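Local coordinates for ubiquitin-like-specific protease 2 (Saccharomyces cerevisiae, PDB 5LNB), which removes the ubiquitin-like modifier SUMO from proteins, working as a cysteine protease through the catalytic domain held in this fragment, at residues N118-C126 / M212-I223. Residues are numbered along the deposited sequence; the frame is centred on the assembly and turned at random.
Sequences NISYHWFSC and MSDCGVHVILNI. With ACT (acetate ion), chain B.
C215 meets H122 obliquely: its SG lies 3.6 Å from H122 CD2 and 63° off the ring normal. With CG anti to the backbone N (chi1 175°), the imidazole turns its CD2 and NE2 side toward this thiol, and NE2 is hydrogen-bonded to D165. M212 crosses H122 at about a right angle; its extended first two torsions carry SD to 3.6 Å from H122 CB, while the bend at chi3 turns only CE, 4.1 Å from S120 O. H122, D165 and C215 are consistent with the His-Asp-Cys triad of Ulp1-family peptidases, whose papain-like fold sets the cysteine at the start of a helix against the strand bearing the histidine; here strand 122-126 and helix 215-223 run 19° apart. W123 CD1 approaches the bare backbone of G216, 3.5 Å from CA, while its NE1 bonds to V49 O. N118 CB lies over one indole face, offset toward the rim, 3.4 Å above the plane, and N118 ND2 donates to acetate OXT at a short 2.5 Å; a glycine here would probably open a gap over the indole and leave the acetate, within this contact, only the weak bond from Y121 N. V219 CG2 presses on F124 CA at 3.5 Å.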
ATOM      1  N   ASN A 118       1.567  -4.567  -8.570  1.00 21.10           N
ATOM      2  CA  ASN A 118       2.853  -4.635  -9.254  1.00 19.92           C
ATOM      3  C   ASN A 118       2.644  -5.410 -10.544  1.00 22.66           C
ATOM      4  O   ASN A 118       2.484  -6.633 -10.514  1.00 24.39           O
ATOM      5  CB  ASN A 118       3.901  -5.299  -8.361  1.00 22.21           C
ATOM      6  CG  ASN A 118       5.167  -5.673  -9.113  1.00 28.77           C
ATOM      7  OD1 ASN A 118       5.467  -5.124 -10.171  1.00 31.15           O
ATOM      8  ND2 ASN A 118       5.922  -6.613  -8.559  1.00 27.88           N
ATOM      9  N   ILE A 119       2.626  -4.705 -11.673  1.00 24.29           N
ATOM     10  CA  ILE A 119       2.429  -5.328 -12.978  1.00 24.36           C
ATOM     11  C   ILE A 119       3.531  -4.860 -13.912  1.00 27.38           C
ATOM     12  O   ILE A 119       3.718  -3.651 -14.097  1.00 32.35           O
ATOM     13  CB  ILE A 119       1.052  -4.998 -13.579  1.00 22.74           C
ATOM     14  CG1 ILE A 119      -0.079  -5.533 -12.695  1.00 26.61           C
ATOM     15  CG2 ILE A 119       0.947  -5.589 -14.979  1.00 23.11           C
ATOM     16  CD1 ILE A 119      -1.471  -5.164 -13.218  1.00 20.53           C
ATOM     17  N   SER A 120       4.247  -5.810 -14.509  1.00 24.34           N
ATOM     18  CA  SER A 120       5.301  -5.501 -15.481  1.00 30.96           C
ATOM     19  C   SER A 120       6.125  -4.294 -15.042  1.00 28.67           C
ATOM     20  O   SER A 120       6.342  -3.344 -15.796  1.00 26.67           O
ATOM     21  CB  SER A 120       4.712  -5.267 -16.868  1.00 28.36           C
ATOM     22  OG  SER A 120       3.969  -6.394 -17.291  1.00 34.67           O
ATOM     23  N   TYR A 121       6.574  -4.329 -13.789  1.00 28.88           N
ATOM     24  CA  TYR A 121       7.488  -3.340 -13.223  1.00 22.80           C
ATOM     25  C   TYR A 121       6.857  -1.966 -13.055  1.00 23.78           C
ATOM     26  O   TYR A 121       7.574  -0.985 -12.822  1.00 24.31           O
ATOM     27  CB  TYR A 121       8.766  -3.228 -14.061  1.00 24.44           C
ATOM     28  CG  TYR A 121       9.639  -4.446 -13.923  1.00 30.34           C
ATOM     29  CD1 TYR A 121      10.579  -4.538 -12.897  1.00 32.66           C
ATOM     30  CD2 TYR A 121       9.511  -5.518 -14.796  1.00 33.89           C
ATOM     31  CE1 TYR A 121      11.380  -5.655 -12.752  1.00 30.93           C
ATOM     32  CE2 TYR A 121      10.307  -6.645 -14.657  1.00 40.73           C
ATOM     33  CZ  TYR A 121      11.242  -6.707 -13.630  1.00 39.27           C
ATOM     34  OH  TYR A 121      12.034  -7.829 -13.481  1.00 42.34           O
ATOM     35  N   HIS A 122       5.538  -1.868 -13.153  1.00 24.02           N
ATOM     36  CA  HIS A 122       4.800  -0.637 -12.915  1.00 22.12           C
ATOM     37  C   HIS A 122       4.037  -0.792 -11.608  1.00 23.64           C
ATOM     38  O   HIS A 122       3.136  -1.630 -11.511  1.00 25.08           O
ATOM     39  CB  HIS A 122       3.845  -0.345 -14.074  1.00 24.56           C
ATOM     40  CG  HIS A 122       2.953   0.841 -13.846  1.00 26.09           C
ATOM     41  ND1 HIS A 122       1.863   1.116 -14.649  1.00 28.20           N
ATOM     42  CD2 HIS A 122       2.996   1.830 -12.919  1.00 22.29           C
ATOM     43  CE1 HIS A 122       1.269   2.217 -14.221  1.00 26.16           C
ATOM     44  NE2 HIS A 122       1.935   2.670 -13.172  1.00 25.61           N
ATOM     45  N   TRP A 123       4.397   0.019 -10.612  1.00 17.96           N
ATOM     46  CA  TRP A 123       3.701   0.067  -9.334  1.00 20.72           C
ATOM     47  C   TRP A 123       2.576   1.097  -9.362  1.00 19.80           C
ATOM     48  O   TRP A 123       2.773   2.235  -9.799  1.00 17.84           O
ATOM     49  CB  TRP A 123       4.659   0.441  -8.203  1.00 17.36           C
ATOM     50  CG  TRP A 123       5.552  -0.644  -7.672  1.00 19.19           C
ATOM     51  CD1 TRP A 123       6.909  -0.754  -7.849  1.00 21.92           C
ATOM     52  CD2 TRP A 123       5.168  -1.737  -6.824  1.00 21.57           C
ATOM     53  NE1 TRP A 123       7.386  -1.869  -7.187  1.00 25.51           N
ATOM     54  CE2 TRP A 123       6.338  -2.484  -6.547  1.00 26.90           C
ATOM     55  CE3 TRP A 123       3.946  -2.169  -6.291  1.00 23.49           C
ATOM     56  CZ2 TRP A 123       6.322  -3.633  -5.749  1.00 26.02           C
ATOM     57  CZ3 TRP A 123       3.927  -3.306  -5.505  1.00 22.09           C
ATOM     58  CH2 TRP A 123       5.113  -4.029  -5.240  1.00 27.67           C
ATOM     59  N   PHE A 124       1.406   0.701  -8.875  1.00 16.00           N
ATOM     60  CA  PHE A 124       0.387   1.650  -8.443  1.00 21.51           C
ATOM     61  C   PHE A 124      -0.391   0.960  -7.328  1.00 21.22           C
ATOM     62  O   PHE A 124      -0.013  -0.124  -6.876  1.00 20.67           O
ATOM     63  CB  PHE A 124      -0.472   2.140  -9.625  1.00 16.41           C
ATOM     64  CG  PHE A 124      -1.295   1.066 -10.296  1.00 30.08           C
ATOM     65  CD1 PHE A 124      -2.621   0.859  -9.935  1.00 24.26           C
ATOM     66  CD2 PHE A 124      -0.756   0.291 -11.312  1.00 32.15           C
ATOM     67  CE1 PHE A 124      -3.388  -0.120 -10.561  1.00 27.72           C
ATOM     68  CE2 PHE A 124      -1.520  -0.691 -11.945  1.00 31.89           C
ATOM     69  CZ  PHE A 124      -2.834  -0.898 -11.566  1.00 28.86           C
ATOM     70  N   SER A 125      -1.464   1.590  -6.852  1.00 22.88           N
ATOM     71  CA  SER A 125      -2.134   1.051  -5.673  1.00 21.48           C
ATOM     72  C   SER A 125      -3.603   1.457  -5.653  1.00 21.65           C
ATOM     73  O   SER A 125      -4.013   2.432  -6.287  1.00 19.54           O
ATOM     74  CB  SER A 125      -1.432   1.520  -4.394  1.00 21.51           C
ATOM     75  OG  SER A 125      -2.038   0.985  -3.234  1.00 24.41           O
ATOM     76  N   CYS A 126      -4.397   0.705  -4.899  1.00 17.85           N
ATOM     77  CA  CYS A 126      -5.753   1.138  -4.615  1.00 22.27           C
ATOM     78  C   CYS A 126      -6.057   0.915  -3.139  1.00 22.94           C
ATOM     79  O   CYS A 126      -5.346   0.201  -2.435  1.00 20.25           O
ATOM     80  CB  CYS A 126      -6.778   0.423  -5.502  1.00 20.39           C
ATOM     81  SG  CYS A 126      -6.946  -1.299  -5.170  1.00 26.84           S
ATOM     82  N   MET A 212       8.683   5.469 -14.741  1.00 22.85           N
ATOM     83  CA  MET A 212       8.021   4.267 -14.244  1.00 23.40           C
ATOM     84  C   MET A 212       8.777   3.666 -13.060  1.00 23.27           C
ATOM     85  O   MET A 212       8.161   3.196 -12.095  1.00 21.27           O
ATOM     86  CB  MET A 212       7.857   3.229 -15.357  1.00 23.59           C
ATOM     87  CG  MET A 212       7.000   2.035 -14.909  1.00 25.92           C
ATOM     88  SD  MET A 212       6.356   1.067 -16.279  1.00 31.97           S
ATOM     89  CE  MET A 212       7.849   0.273 -16.860  1.00 35.50           C
ATOM     90  N   SER A 213      10.114   3.705 -13.100  1.00 24.33           N
ATOM     91  CA  SER A 213      10.913   3.105 -12.036  1.00 21.87           C
ATOM     92  C   SER A 213      10.815   3.864 -10.714  1.00 26.04           C
ATOM     93  O   SER A 213      11.192   3.306  -9.681  1.00 26.31           O
ATOM     94  CB  SER A 213      12.373   2.988 -12.481  1.00 24.14           C
ATOM     95  OG  SER A 213      12.986   4.256 -12.650  1.00 24.42           O
ATOM     96  N   ASP A 214      10.310   5.106 -10.715  1.00 20.34           N
ATOM     97  CA  ASP A 214       9.972   5.804  -9.474  1.00 26.58           C
ATOM     98  C   ASP A 214       8.577   5.460  -8.936  1.00 25.41           C
ATOM     99  O   ASP A 214       8.239   5.894  -7.827  1.00 24.21           O
ATOM    100  CB  ASP A 214      10.038   7.328  -9.649  1.00 19.67           C
ATOM    101  CG  ASP A 214      11.471   7.881  -9.684  1.00 29.16           C
ATOM    102  OD1 ASP A 214      12.414   7.215  -9.194  1.00 27.27           O
ATOM    103  OD2 ASP A 214      11.640   9.008 -10.207  1.00 27.94           O
ATOM    104  N   CYS A 215       7.755   4.721  -9.686  1.00 23.76           N
ATOM    105  CA  CYS A 215       6.378   4.468  -9.250  1.00 22.34           C
ATOM    106  C   CYS A 215       6.309   3.848  -7.856  1.00 23.41           C
ATOM    107  O   CYS A 215       5.418   4.181  -7.065  1.00 19.42           O
ATOM    108  CB  CYS A 215       5.669   3.563 -10.251  1.00 20.54           C
ATOM    109  SG  CYS A 215       5.258   4.407 -11.759  1.00 23.37           S
ATOM    110  N   GLY A 216       7.228   2.936  -7.537  1.00 21.20           N
ATOM    111  CA  GLY A 216       7.192   2.312  -6.222  1.00 23.25           C
ATOM    112  C   GLY A 216       7.364   3.310  -5.092  1.00 23.08           C
ATOM    113  O   GLY A 216       6.764   3.148  -4.023  1.00 25.54           O
ATOM    114  N   VAL A 217       8.174   4.353  -5.315  1.00 19.81           N
ATOM    115  CA  VAL A 217       8.381   5.399  -4.317  1.00 16.97           C
ATOM    116  C   VAL A 217       7.120   6.239  -4.155  1.00 22.30           C
ATOM    117  O   VAL A 217       6.771   6.651  -3.044  1.00 20.84           O
ATOM    118  CB  VAL A 217       9.593   6.277  -4.706  1.00 21.36           C
ATOM    119  CG1 VAL A 217       9.749   7.462  -3.755  1.00 18.04           C
ATOM    120  CG2 VAL A 217      10.870   5.460  -4.731  1.00 18.51           C
ATOM    121  N   HIS A 218       6.426   6.522  -5.260  1.00 22.23           N
ATOM    122  CA  HIS A 218       5.179   7.273  -5.177  1.00 19.47           C
ATOM    123  C   HIS A 218       4.095   6.482  -4.457  1.00 18.54           C
ATOM    124  O   HIS A 218       3.325   7.058  -3.684  1.00 19.90           O
ATOM    125  CB  HIS A 218       4.713   7.679  -6.567  1.00 16.54           C
ATOM    126  CG  HIS A 218       5.533   8.776  -7.161  1.00 23.93           C
ATOM    127  ND1 HIS A 218       5.266  10.106  -6.929  1.00 25.00           N
ATOM    128  CD2 HIS A 218       6.627   8.739  -7.957  1.00 20.68           C
ATOM    129  CE1 HIS A 218       6.154  10.845  -7.566  1.00 24.73           C
ATOM    130  NE2 HIS A 218       6.993  10.039  -8.194  1.00 27.44           N
ATOM    131  N   VAL A 219       4.013   5.166  -4.700  1.00 16.51           N
ATOM    132  CA  VAL A 219       3.039   4.348  -3.978  1.00 18.13           C
ATOM    133  C   VAL A 219       3.254   4.481  -2.475  1.00 22.32           C
ATOM    134  O   VAL A 219       2.313   4.731  -1.712  1.00 23.33           O
ATOM    135  CB  VAL A 219       3.112   2.875  -4.423  1.00 17.66           C
ATOM    136  CG1 VAL A 219       2.421   1.988  -3.375  1.00 20.33           C
ATOM    137  CG2 VAL A 219       2.439   2.683  -5.776  1.00 14.85           C
ATOM    138  N   ILE A 220       4.502   4.309  -2.028  1.00 20.44           N
ATOM    139  CA  ILE A 220       4.821   4.414  -0.608  1.00 17.80           C
ATOM    140  C   ILE A 220       4.364   5.761  -0.058  1.00 20.29           C
ATOM    141  O   ILE A 220       3.698   5.832   0.982  1.00 19.70           O
ATOM    142  CB  ILE A 220       6.329   4.188  -0.389  1.00 21.05           C
ATOM    143  CG1 ILE A 220       6.703   2.731  -0.702  1.00 19.25           C
ATOM    144  CG2 ILE A 220       6.763   4.613   1.038  1.00 19.19           C
ATOM    145  CD1 ILE A 220       8.209   2.476  -0.796  1.00 17.00           C
ATOM    146  N   LEU A 221       4.699   6.853  -0.756  1.00 20.76           N
ATOM    147  CA  LEU A 221       4.401   8.167  -0.200  1.00 16.76           C
ATOM    148  C   LEU A 221       2.931   8.535  -0.334  1.00 19.52           C
ATOM    149  O   LEU A 221       2.411   9.282   0.502  1.00 18.42           O
ATOM    150  CB  LEU A 221       5.291   9.228  -0.838  1.00 26.56           C
ATOM    151  CG  LEU A 221       6.595   9.328  -0.020  1.00 30.07           C
ATOM    152  CD1 LEU A 221       7.694   8.422  -0.557  1.00 24.78           C
ATOM    153  CD2 LEU A 221       7.067  10.743   0.124  1.00 34.80           C
ATOM    154  N   ASN A 222       2.241   8.010  -1.352  1.00 16.82           N
ATOM    155  CA  ASN A 222       0.812   8.268  -1.471  1.00 19.91           C
ATOM    156  C   ASN A 222       0.040   7.547  -0.374  1.00 23.37           C
ATOM    157  O   ASN A 222      -0.854   8.129   0.255  1.00 24.58           O
ATOM    158  CB  ASN A 222       0.317   7.856  -2.861  1.00 20.59           C
ATOM    159  CG  ASN A 222       0.819   8.791  -3.960  1.00 20.53           C
ATOM    160  OD1 ASN A 222       1.175   9.946  -3.698  1.00 17.50           O
ATOM    161  ND2 ASN A 222       0.855   8.293  -5.187  1.00 17.85           N
ATOM    162  N   ILE A 223       0.394   6.288  -0.114  1.00 21.05           N
ATOM    163  CA  ILE A 223      -0.207   5.563   1.001  1.00 19.46           C
ATOM    164  C   ILE A 223       0.128   6.250   2.316  1.00 18.36           C
ATOM    165  O   ILE A 223      -0.739   6.440   3.177  1.00 23.67           O
ATOM    166  CB  ILE A 223       0.249   4.091   0.989  1.00 17.18           C
ATOM    167  CG1 ILE A 223      -0.415   3.357  -0.190  1.00 15.84           C
ATOM    168  CG2 ILE A 223      -0.064   3.430   2.329  1.00 15.77           C
ATOM    169  CD1 ILE A 223       0.046   1.940  -0.413  1.00 14.18           C
TER
HETATM  170  C   ACT B 901       7.851  -7.890 -11.215  1.00 52.88           C
HETATM  171  O   ACT B 901       7.329  -7.031 -11.978  1.00 45.97           O
HETATM  172  OXT ACT B 901       7.315  -8.081 -10.099  1.00 50.57           O
HETATM  173  CH3 ACT B 901       9.067  -8.681 -11.600  1.00 54.67           C
HETATM  174  O   HOH W   1       7.491   0.996 -10.844  1.00 28.61           O
HETATM  175  O   HOH W   2       2.491   4.949  -8.774  1.00 19.71           O